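Local coordinates for protein AlyGC (Glaciecola chathamensis, PDB 5GKD) that is an alginate lyase of polysaccharide lyase family 6 that carries a bound calcium ion and probably cleaves alginate by beta-elimination, at residues R541-A546 against S570-I575; I505-N510 against L537-N542; K367-N372 against K381-A386. One frame throughout, in Å; residues are numbered along the deposited sequence.

Contact 1 of 3, residues R541-A546 against S570-I575; sequences RNYRLA and SFADYI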
loop_
_atom_site.group_PDB
_atom_site.type_symbol
_atom_site.label_atom_id
_atom_site.label_comp_id
_atom_site.label_asym_id
_atom_site.label_seq_id
_atom_site.Cartn_x
_atom_site.Cartn_y
_atom_site.Cartn_z
ATOM N N ARG A 541 6.716 1.203 12.127
ATOM C CA ARG A 541 7.325 2.129 13.062
ATOM C C ARG A 541 7.088 3.539 12.537
ATOM O O ARG A 541 6.964 3.736 11.326
ATOM C CB ARG A 541 8.817 1.788 13.133
ATOM C CG ARG A 541 9.621 2.325 14.233
ATOM C CD ARG A 541 10.950 1.642 14.170
ATOM N NE ARG A 541 10.838 0.263 14.633
ATOM C CZ ARG A 541 11.397 -0.186 15.751
ATOM N NH1 ARG A 541 12.122 0.629 16.502
ATOM N NH2 ARG A 541 11.248 -1.451 16.113
ATOM N N ASN A 542 7.022 4.515 13.437
ATOM C CA ASN A 542 6.944 5.912 13.010
ATOM C C ASN A 542 8.321 6.400 12.529
ATOM O O ASN A 542 9.333 5.718 12.674
ATOM C CB ASN A 542 6.441 6.809 14.149
ATOM C CG ASN A 542 5.080 6.378 14.691
ATOM O OD1 ASN A 542 4.312 5.706 14.012
ATOM N ND2 ASN A 542 4.779 6.781 15.915
ATOM N N TYR A 543 8.366 7.609 11.970
ATOM C CA TYR A 543 9.633 8.183 11.526
ATOM C C TYR A 543 9.639 9.681 11.802
ATOM O O TYR A 543 8.599 10.294 12.027
ATOM C CB TYR A 543 9.906 7.907 10.026
ATOM C CG TYR A 543 8.950 8.619 9.113
ATOM C CD1 TYR A 543 7.683 8.104 8.859
ATOM C CD2 TYR A 543 9.291 9.823 8.538
ATOM C CE1 TYR A 543 6.798 8.767 8.045
ATOM C CE2 TYR A 543 8.410 10.489 7.706
ATOM C CZ TYR A 543 7.165 9.963 7.470
ATOM O OH TYR A 543 6.296 10.647 6.662
ATOM N N ARG A 544 10.838 10.265 11.763
ATOM C CA ARG A 544 11.066 11.692 11.926
ATOM C C ARG A 544 11.789 12.241 10.699
ATOM O O ARG A 544 12.709 11.609 10.175
ATOM C CB ARG A 544 11.902 11.977 13.190
ATOM C CG ARG A 544 11.217 11.650 14.502
ATOM C CD ARG A 544 12.194 11.571 15.661
ATOM N NE ARG A 544 12.916 10.302 15.688
ATOM C CZ ARG A 544 14.152 10.160 16.154
ATOM N NH1 ARG A 544 14.805 11.212 16.630
ATOM N NH2 ARG A 544 14.741 8.978 16.128
ATOM N N LEU A 545 11.388 13.431 10.253
ATOM C CA LEU A 545 12.019 14.093 9.116
ATOM C C LEU A 545 12.231 15.566 9.452
ATOM O O LEU A 545 11.266 16.279 9.739
ATOM C CB LEU A 545 11.163 13.929 7.850
ATOM C CG LEU A 545 11.594 14.698 6.596
ATOM C CD1 LEU A 545 13.002 14.328 6.196
ATOM C CD2 LEU A 545 10.623 14.453 5.454
ATOM N N ALA A 546 13.488 16.015 9.423
ATOM C CA ALA A 546 13.863 17.408 9.660
ATOM C C ALA A 546 14.640 17.929 8.460
ATOM O O ALA A 546 15.543 17.252 7.959
ATOM C CB ALA A 546 14.708 17.559 10.930
ATOM N N SER A 570 1.681 5.143 6.787
ATOM C CA SER A 570 2.919 5.617 7.386
ATOM C C SER A 570 2.607 6.740 8.369
ATOM O O SER A 570 1.554 7.373 8.299
ATOM C CB SER A 570 3.906 6.103 6.315
ATOM O OG SER A 570 3.454 7.293 5.675
ATOM N N PHE A 571 3.530 6.984 9.298
ATOM C CA PHE A 571 3.270 7.991 10.328
ATOM C C PHE A 571 4.558 8.698 10.727
ATOM O O PHE A 571 5.489 8.068 11.237
ATOM C CB PHE A 571 2.592 7.379 11.557
ATOM C CG PHE A 571 2.093 8.421 12.543
ATOM C CD1 PHE A 571 0.832 8.984 12.398
ATOM C CD2 PHE A 571 2.904 8.862 13.590
ATOM C CE1 PHE A 571 0.387 9.957 13.282
ATOM C CE2 PHE A 571 2.454 9.821 14.474
ATOM C CZ PHE A 571 1.199 10.369 14.324
ATOM N N ALA A 572 4.605 10.010 10.493
ATOM C CA ALA A 572 5.706 10.848 10.946
ATOM C C ALA A 572 5.400 11.428 12.325
ATOM O O ALA A 572 4.448 12.196 12.483
ATOM C CB ALA A 572 5.969 11.977 9.949
ATOM N N ASP A 573 6.215 11.065 13.324
ATOM C CA ASP A 573 6.165 11.761 14.610
ATOM C C ASP A 573 6.325 13.272 14.430
ATOM O O ASP A 573 5.707 14.058 15.152
ATOM C CB ASP A 573 7.238 11.215 15.555
ATOM C CG ASP A 573 6.808 9.905 16.256
ATOM O OD1 ASP A 573 5.692 9.836 16.779
ATOM O OD2 ASP A 573 7.597 8.950 16.319
ATOM N N TYR A 574 7.151 13.699 13.473
ATOM C CA TYR A 574 7.105 15.086 13.028
ATOM C C TYR A 574 7.794 15.214 11.686
ATOM O O TYR A 574 8.693 14.439 11.349
ATOM C CB TYR A 574 7.748 16.069 14.026
ATOM C CG TYR A 574 9.219 15.855 14.314
ATOM C CD1 TYR A 574 10.209 16.345 13.458
ATOM C CD2 TYR A 574 9.620 15.188 15.457
ATOM C CE1 TYR A 574 11.563 16.144 13.747
ATOM C CE2 TYR A 574 10.952 14.984 15.746
ATOM C CZ TYR A 574 11.914 15.457 14.898
ATOM O OH TYR A 574 13.225 15.242 15.237
ATOM N N ILE A 575 7.353 16.212 10.935
ATOM C CA ILE A 575 8.047 16.723 9.765
ATOM C C ILE A 575 8.306 18.196 10.037
ATOM O O ILE A 575 7.363 18.953 10.293
ATOM C CB ILE A 575 7.223 16.528 8.484
ATOM C CG1 ILE A 575 7.015 15.039 8.224
ATOM C CG2 ILE A 575 7.903 17.164 7.294
ATOM C CD1 ILE A 575 5.923 14.757 7.228
HETATM O O HOH W 1 5.814 5.101 9.479
HETATM O O HOH W 2 3.657 9.773 6.840
HETATM O O HOH W 3 14.049 14.014 17.331
#
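A chi1 of 67° sets Tyr543 CG between its backbone N and carbonyl carbon, carrying the ring back over the partner segment, where Ala572 CB meets one ring face. Tyr574 adopts the same setting (chi1 61°) on the other side of the strand pair and takes Arg544 CB over its own ring. Both are CH-pi contacts: Ala572 CB lies 3.8 Å from the Tyr543 ring centroid, displaced toward CZ, while Arg544 CB is 4.2 Å from the Tyr574 centroid. Beyond CB, the arginine chain runs past Tyr574 CE2, and water 3 links NH1 to Tyr574 OH; NH2 is held by Val434 O. The backbones pair in parallel, Tyr543 N to Phe571 O at 3.0 Å and Leu545 N to Tyr574 O at 3.1 Å, as expected for successive coils of a parallel beta-helix. At Asp573 the chain turns a corner, and Asp573 N reaches Tyr543 O through a weak bond. Asn542 sets its amide beside the Phe571 ring, CG 3.5 Å from CD2, with the planes 49° apart. Its ND2 bonds weakly to Asp573 OD1 and also donates to Ile176 O, while Lys119 NZ binds OD1. Water 2 connects Tyr543 OH to Ser570 OG, also hydrogen-bonded to Gly567 O.

Contact 2 of 3, residues I505-N510 against L537-N542; sequences INNKGN and LPMQRN
Two irregular loops stack here, at equivalent places on successive coils of the parallel beta-helix: 505-510 leads from strand 503-505 to 510-514, and 537-542 from strand 530-534 to 543-548. The first contains a type II turn from Asn506 to Gly509, closed by Gly509 N to Asn506 O at 2.8 Å. From this turn Asn507 reaches across, and its OD1 accepts Gln540 N at 2.9 Å with a fairly straight N-H of 161°. The donor is tilted 27° from the carbonyl plane. ND2 of the same amide donates to water 4. Met539 slides past Asn507 in the opposite direction; its chain bends at chi3, bringing CE to 3.7 Å from Asn506 C. Water 5 donates to Gly509 O and to Asn542 O, joining the loops through solvent. Lys508 CG lies over one face of the Arg541 guanidinium, 3.9 Å from NE. Leu537 packs on Glu118 and Pro538 on Arg536, both of the second subunit. With Lys508 NZ 4.1 Å from Arg541 NH1, and Arg144 close to that NH1, the cations probably disfavour one another; the polar hold between the loops rests mainly on the Asn507 bond and water-mediated links.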
loop_
_atom_site.group_PDB
_atom_site.type_symbol
_atom_site.label_atom_id
_atom_site.label_comp_id
_atom_site.label_asym_id
_atom_site.label_seq_id
_atom_site.Cartn_x
_atom_site.Cartn_y
_atom_site.Cartn_z
ATOM N N ILE A 505 12.649 6.249 3.086
ATOM C CA ILE A 505 12.709 6.080 4.531
ATOM C C ILE A 505 12.038 4.752 4.877
ATOM O O ILE A 505 10.829 4.585 4.689
ATOM C CB ILE A 505 12.065 7.261 5.272
ATOM C CG1 ILE A 505 12.711 8.574 4.830
ATOM C CG2 ILE A 505 12.199 7.079 6.787
ATOM C CD1 ILE A 505 12.063 9.831 5.432
ATOM N N ASN A 506 12.833 3.815 5.376
ATOM C CA ASN A 506 12.398 2.499 5.815
ATOM C C ASN A 506 12.214 2.475 7.323
ATOM O O ASN A 506 12.548 3.425 8.027
ATOM C CB ASN A 506 13.423 1.434 5.415
ATOM C CG ASN A 506 13.473 1.195 3.915
ATOM O OD1 ASN A 506 14.534 1.263 3.287
ATOM N ND2 ASN A 506 12.328 0.903 3.336
ATOM N N ASN A 507 11.698 1.346 7.818
ATOM C CA ASN A 507 11.625 1.107 9.251
ATOM C C ASN A 507 12.951 1.438 9.910
ATOM O O ASN A 507 14.011 1.043 9.421
ATOM C CB ASN A 507 11.253 -0.349 9.527
ATOM C CG ASN A 507 9.810 -0.642 9.204
ATOM O OD1 ASN A 507 8.942 0.213 9.369
ATOM N ND2 ASN A 507 9.543 -1.847 8.740
ATOM N N LYS A 508 12.883 2.186 11.015
ATOM C CA LYS A 508 14.004 2.615 11.842
ATOM C C LYS A 508 14.736 3.794 11.210
ATOM O O LYS A 508 15.621 4.367 11.844
ATOM C CB LYS A 508 14.999 1.476 12.144
ATOM C CG LYS A 508 14.298 0.230 12.728
ATOM C CD LYS A 508 15.185 -0.992 12.799
ATOM C CE LYS A 508 16.322 -0.754 13.740
ATOM N NZ LYS A 508 15.797 -0.197 15.007
ATOM N N GLY A 509 14.379 4.196 9.997
ATOM C CA GLY A 509 14.973 5.375 9.405
ATOM C C GLY A 509 14.368 6.652 9.968
ATOM O O GLY A 509 13.159 6.759 10.176
ATOM N N ASN A 510 15.236 7.618 10.240
ATOM C CA ASN A 510 14.857 8.975 10.593
ATOM C C ASN A 510 15.922 9.871 9.977
ATOM O O ASN A 510 17.104 9.529 10.006
ATOM C CB ASN A 510 14.757 9.185 12.124
ATOM C CG ASN A 510 13.822 8.173 12.818
ATOM O OD1 ASN A 510 12.610 8.290 12.740
ATOM N ND2 ASN A 510 14.399 7.199 13.523
ATOM N N LEU A 537 6.269 -0.284 1.315
ATOM C CA LEU A 537 5.832 -1.372 2.167
ATOM C C LEU A 537 5.231 -0.767 3.427
ATOM O O LEU A 537 5.808 0.179 3.975
ATOM C CB LEU A 537 6.996 -2.295 2.501
ATOM C CG LEU A 537 7.408 -3.278 1.398
ATOM C CD1 LEU A 537 8.020 -2.587 0.183
ATOM C CD2 LEU A 537 8.383 -4.320 1.946
ATOM N N PRO A 538 4.053 -1.216 3.873
ATOM C CA PRO A 538 3.480 -0.683 5.114
ATOM C C PRO A 538 4.507 -0.783 6.226
ATOM O O PRO A 538 5.140 -1.826 6.419
ATOM C CB PRO A 538 2.268 -1.587 5.378
ATOM C CG PRO A 538 1.965 -2.244 4.095
ATOM C CD PRO A 538 3.283 -2.357 3.358
ATOM N N MET A 539 4.713 0.323 6.920
ATOM C CA MET A 539 5.774 0.393 7.914
ATOM C C MET A 539 5.305 -0.121 9.266
ATOM O O MET A 539 4.115 -0.150 9.574
ATOM C CB MET A 539 6.291 1.823 8.057
ATOM C CG MET A 539 6.841 2.405 6.773
ATOM S SD MET A 539 7.436 4.092 6.955
ATOM C CE MET A 539 8.838 3.856 8.023
ATOM N N GLN A 540 6.277 -0.517 10.081
ATOM C CA GLN A 540 6.056 -1.026 11.426
ATOM C C GLN A 540 6.173 0.051 12.485
ATOM O O GLN A 540 5.721 -0.151 13.610
ATOM C CB GLN A 540 7.079 -2.135 11.719
ATOM C CG GLN A 540 6.847 -2.890 13.011
ATOM C CD GLN A 540 8.059 -3.677 13.457
ATOM O OE1 GLN A 540 9.140 -3.115 13.631
ATOM N NE2 GLN A 540 7.887 -4.984 13.662
ATOM N N ARG A 541 6.716 1.203 12.127
ATOM C CA ARG A 541 7.325 2.129 13.062
ATOM C C ARG A 541 7.088 3.539 12.537
ATOM O O ARG A 541 6.964 3.736 11.326
ATOM C CB ARG A 541 8.817 1.788 13.133
ATOM C CG ARG A 541 9.621 2.325 14.233
ATOM C CD ARG A 541 10.950 1.642 14.170
ATOM N NE ARG A 541 10.838 0.263 14.633
ATOM C CZ ARG A 541 11.397 -0.186 15.751
ATOM N NH1 ARG A 541 12.122 0.629 16.502
ATOM N NH2 ARG A 541 11.248 -1.451 16.113
ATOM N N ASN A 542 7.022 4.515 13.437
ATOM C CA ASN A 542 6.944 5.912 13.010
ATOM C C ASN A 542 8.321 6.400 12.529
ATOM O O ASN A 542 9.333 5.718 12.674
ATOM C CB ASN A 542 6.441 6.809 14.149
ATOM C CG ASN A 542 5.080 6.378 14.691
ATOM O OD1 ASN A 542 4.312 5.706 14.012
ATOM N ND2 ASN A 542 4.779 6.781 15.915
HETATM O O HOH W 4 7.165 -3.140 8.382
HETATM O O HOH W 5 11.383 4.710 11.359
#

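Contact 3 of 3, residues K367-N372 against K381-A386; sequences KDNLLN and KGFEQA
Over one face of the Phe383 ring lies Asn369, its CB 4.0 Å from the centroid in a CH-pi contact and its ND2 above the rim, with amide and ring planes 32° apart. Phe366 meets the same ring with its plane at about 40°. Asn369 CG stands beside the backbone N (chi1 -60°), and thus N and ND2 both donate to Gly382 O, at 3.1 Å and 3.2 Å. They approach from opposite faces of the carbonyl plane, giving that oxygen a double grip. The amide is fixed further by Met341 O at ND2 and Asn344 N at OD1. Beyond it the strands pair in parallel, with Glu384 N to Asn369 O at 2.9 Å, Leu371 N to Glu384 O at 2.8 Å and Ala386 N to Leu371 O at 3.0 Å. Leu370 CD1 fits between Glu384 CG and Ala386 CB, 3.9 Å from each. At the exposed end, Asp368 OD1 stands 4.2 Å from Glu384 OE2, a like-charge pair. Strand 364-372 runs between 339-347 and 383-386, the last of these parallel strands in the beta-helix of the Chondroitinase B family region, while loop residues Tyr408 and Gln405 pack against Glu384 and Ala386.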
loop_
_atom_site.group_PDB
_atom_site.type_symbol
_atom_site.label_atom_id
_atom_site.label_comp_id
_atom_site.label_asym_id
_atom_site.label_seq_id
_atom_site.Cartn_x
_atom_site.Cartn_y
_atom_site.Cartn_z
ATOM N N LYS A 367 -17.301 22.248 47.422
ATOM C CA LYS A 367 -17.194 22.585 48.832
ATOM C C LYS A 367 -15.754 22.421 49.289
ATOM O O LYS A 367 -15.104 21.433 48.953
ATOM C CB LYS A 367 -18.095 21.691 49.674
ATOM C CG LYS A 367 -19.130 22.424 50.433
ATOM C CD LYS A 367 -20.211 21.470 50.867
ATOM C CE LYS A 367 -21.098 22.147 51.917
ATOM N NZ LYS A 367 -21.624 23.491 51.514
ATOM N N ASP A 368 -15.256 23.401 50.040
ATOM C CA ASP A 368 -13.968 23.271 50.721
ATOM C C ASP A 368 -12.825 22.936 49.765
ATOM O O ASP A 368 -11.989 22.089 50.065
ATOM C CB ASP A 368 -14.042 22.229 51.838
ATOM C CG ASP A 368 -15.041 22.603 52.908
ATOM O OD1 ASP A 368 -15.136 23.804 53.228
ATOM O OD2 ASP A 368 -15.752 21.705 53.413
ATOM N N ASN A 369 -12.774 23.596 48.611
ATOM C CA ASN A 369 -11.611 23.491 47.738
ATOM C C ASN A 369 -10.707 24.700 47.936
ATOM O O ASN A 369 -11.190 25.820 48.089
ATOM C CB ASN A 369 -12.025 23.373 46.272
ATOM C CG ASN A 369 -12.893 22.162 46.020
ATOM O OD1 ASN A 369 -12.416 21.026 46.049
ATOM N ND2 ASN A 369 -14.175 22.396 45.790
ATOM N N LEU A 370 -9.393 24.467 47.941
ATOM C CA LEU A 370 -8.408 25.501 48.234
ATOM C C LEU A 370 -7.602 25.829 46.986
ATOM O O LEU A 370 -7.098 24.927 46.300
ATOM C CB LEU A 370 -7.464 25.081 49.364
ATOM C CG LEU A 370 -6.507 26.183 49.835
ATOM C CD1 LEU A 370 -7.299 27.325 50.472
ATOM C CD2 LEU A 370 -5.470 25.669 50.821
ATOM N N LEU A 371 -7.472 27.120 46.722
ATOM C CA LEU A 371 -6.767 27.701 45.595
ATOM C C LEU A 371 -5.681 28.619 46.130
ATOM O O LEU A 371 -5.883 29.297 47.143
ATOM C CB LEU A 371 -7.717 28.549 44.752
ATOM C CG LEU A 371 -8.069 28.330 43.296
ATOM C CD1 LEU A 371 -8.895 29.518 42.824
ATOM C CD2 LEU A 371 -6.833 28.150 42.450
ATOM N N ASN A 372 -4.549 28.689 45.432
ATOM C CA ASN A 372 -3.557 29.692 45.789
ATOM C C ASN A 372 -4.032 31.079 45.350
ATOM O O ASN A 372 -4.796 31.227 44.392
ATOM C CB ASN A 372 -2.180 29.353 45.200
ATOM C CG ASN A 372 -2.153 29.369 43.681
ATOM O OD1 ASN A 372 -2.799 28.551 43.021
ATOM N ND2 ASN A 372 -1.368 30.273 43.119
ATOM N N LYS A 381 -18.460 30.149 44.714
ATOM C CA LYS A 381 -18.820 29.304 45.848
ATOM C C LYS A 381 -18.055 27.988 45.784
ATOM O O LYS A 381 -18.000 27.337 44.741
ATOM C CB LYS A 381 -20.322 28.987 45.886
ATOM C CG LYS A 381 -21.284 30.140 46.024
ATOM C CD LYS A 381 -22.508 29.805 46.928
ATOM C CE LYS A 381 -22.966 28.336 46.935
ATOM N NZ LYS A 381 -23.649 27.854 45.682
ATOM N N GLY A 382 -17.494 27.586 46.917
ATOM C CA GLY A 382 -16.835 26.307 47.038
ATOM C C GLY A 382 -15.342 26.344 46.842
ATOM O O GLY A 382 -14.694 25.296 46.944
ATOM N N PHE A 383 -14.774 27.508 46.549
ATOM C CA PHE A 383 -13.332 27.666 46.431
ATOM C C PHE A 383 -12.897 28.825 47.319
ATOM O O PHE A 383 -13.461 29.917 47.242
ATOM C CB PHE A 383 -12.916 27.919 44.980
ATOM C CG PHE A 383 -13.071 26.715 44.074
ATOM C CD1 PHE A 383 -14.303 26.378 43.537
ATOM C CD2 PHE A 383 -11.976 25.940 43.748
ATOM C CE1 PHE A 383 -14.440 25.289 42.693
ATOM C CE2 PHE A 383 -12.103 24.843 42.903
ATOM C CZ PHE A 383 -13.332 24.514 42.379
ATOM N N GLU A 384 -11.923 28.586 48.182
ATOM C CA GLU A 384 -11.344 29.667 48.954
ATOM C C GLU A 384 -9.893 29.829 48.541
ATOM O O GLU A 384 -9.247 28.891 48.058
ATOM C CB GLU A 384 -11.423 29.407 50.461
ATOM C CG GLU A 384 -11.097 27.953 50.846
ATOM C CD GLU A 384 -11.479 27.604 52.258
ATOM O OE1 GLU A 384 -11.053 28.272 53.205
ATOM O OE2 GLU A 384 -12.282 26.696 52.360
ATOM N N GLN A 385 -9.390 31.026 48.745
ATOM C CA GLN A 385 -8.049 31.365 48.317
ATOM C C GLN A 385 -7.167 31.630 49.522
ATOM O O GLN A 385 -7.618 32.174 50.531
ATOM C CB GLN A 385 -8.072 32.578 47.410
ATOM C CG GLN A 385 -8.827 32.342 46.136
ATOM C CD GLN A 385 -8.752 33.540 45.228
ATOM O OE1 GLN A 385 -9.626 34.399 45.250
ATOM N NE2 GLN A 385 -7.691 33.616 44.440
ATOM N N ALA A 386 -5.901 31.251 49.400
ATOM C CA ALA A 386 -4.966 31.441 50.498
ATOM C C ALA A 386 -3.558 31.591 49.955
ATOM O O ALA A 386 -3.265 31.219 48.818
ATOM C CB ALA A 386 -5.020 30.283 51.502
#

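Overall arrangement
Read from the N terminus, contact 3 closes before the other two open: it ends an excursion of eight residues and pairs the last two strands of the N-terminal beta-helix. The chain then passes to a second parallel beta-helix, where contact 2 joins one turn loop to the loop a coil later. Contact 1 begins on the segment where contact 2 ends, the two sharing Arg541 and Asn542, and brings in the following coil. None encloses another. Contacts 1 and 2, centres about 9 Å apart, are tied by a probable hydrogen bond from Arg544 N to Asn510 OD1. Contact 3 is remote, its centre about 45 Å from that of contact 1 and 51 Å from that of contact 2.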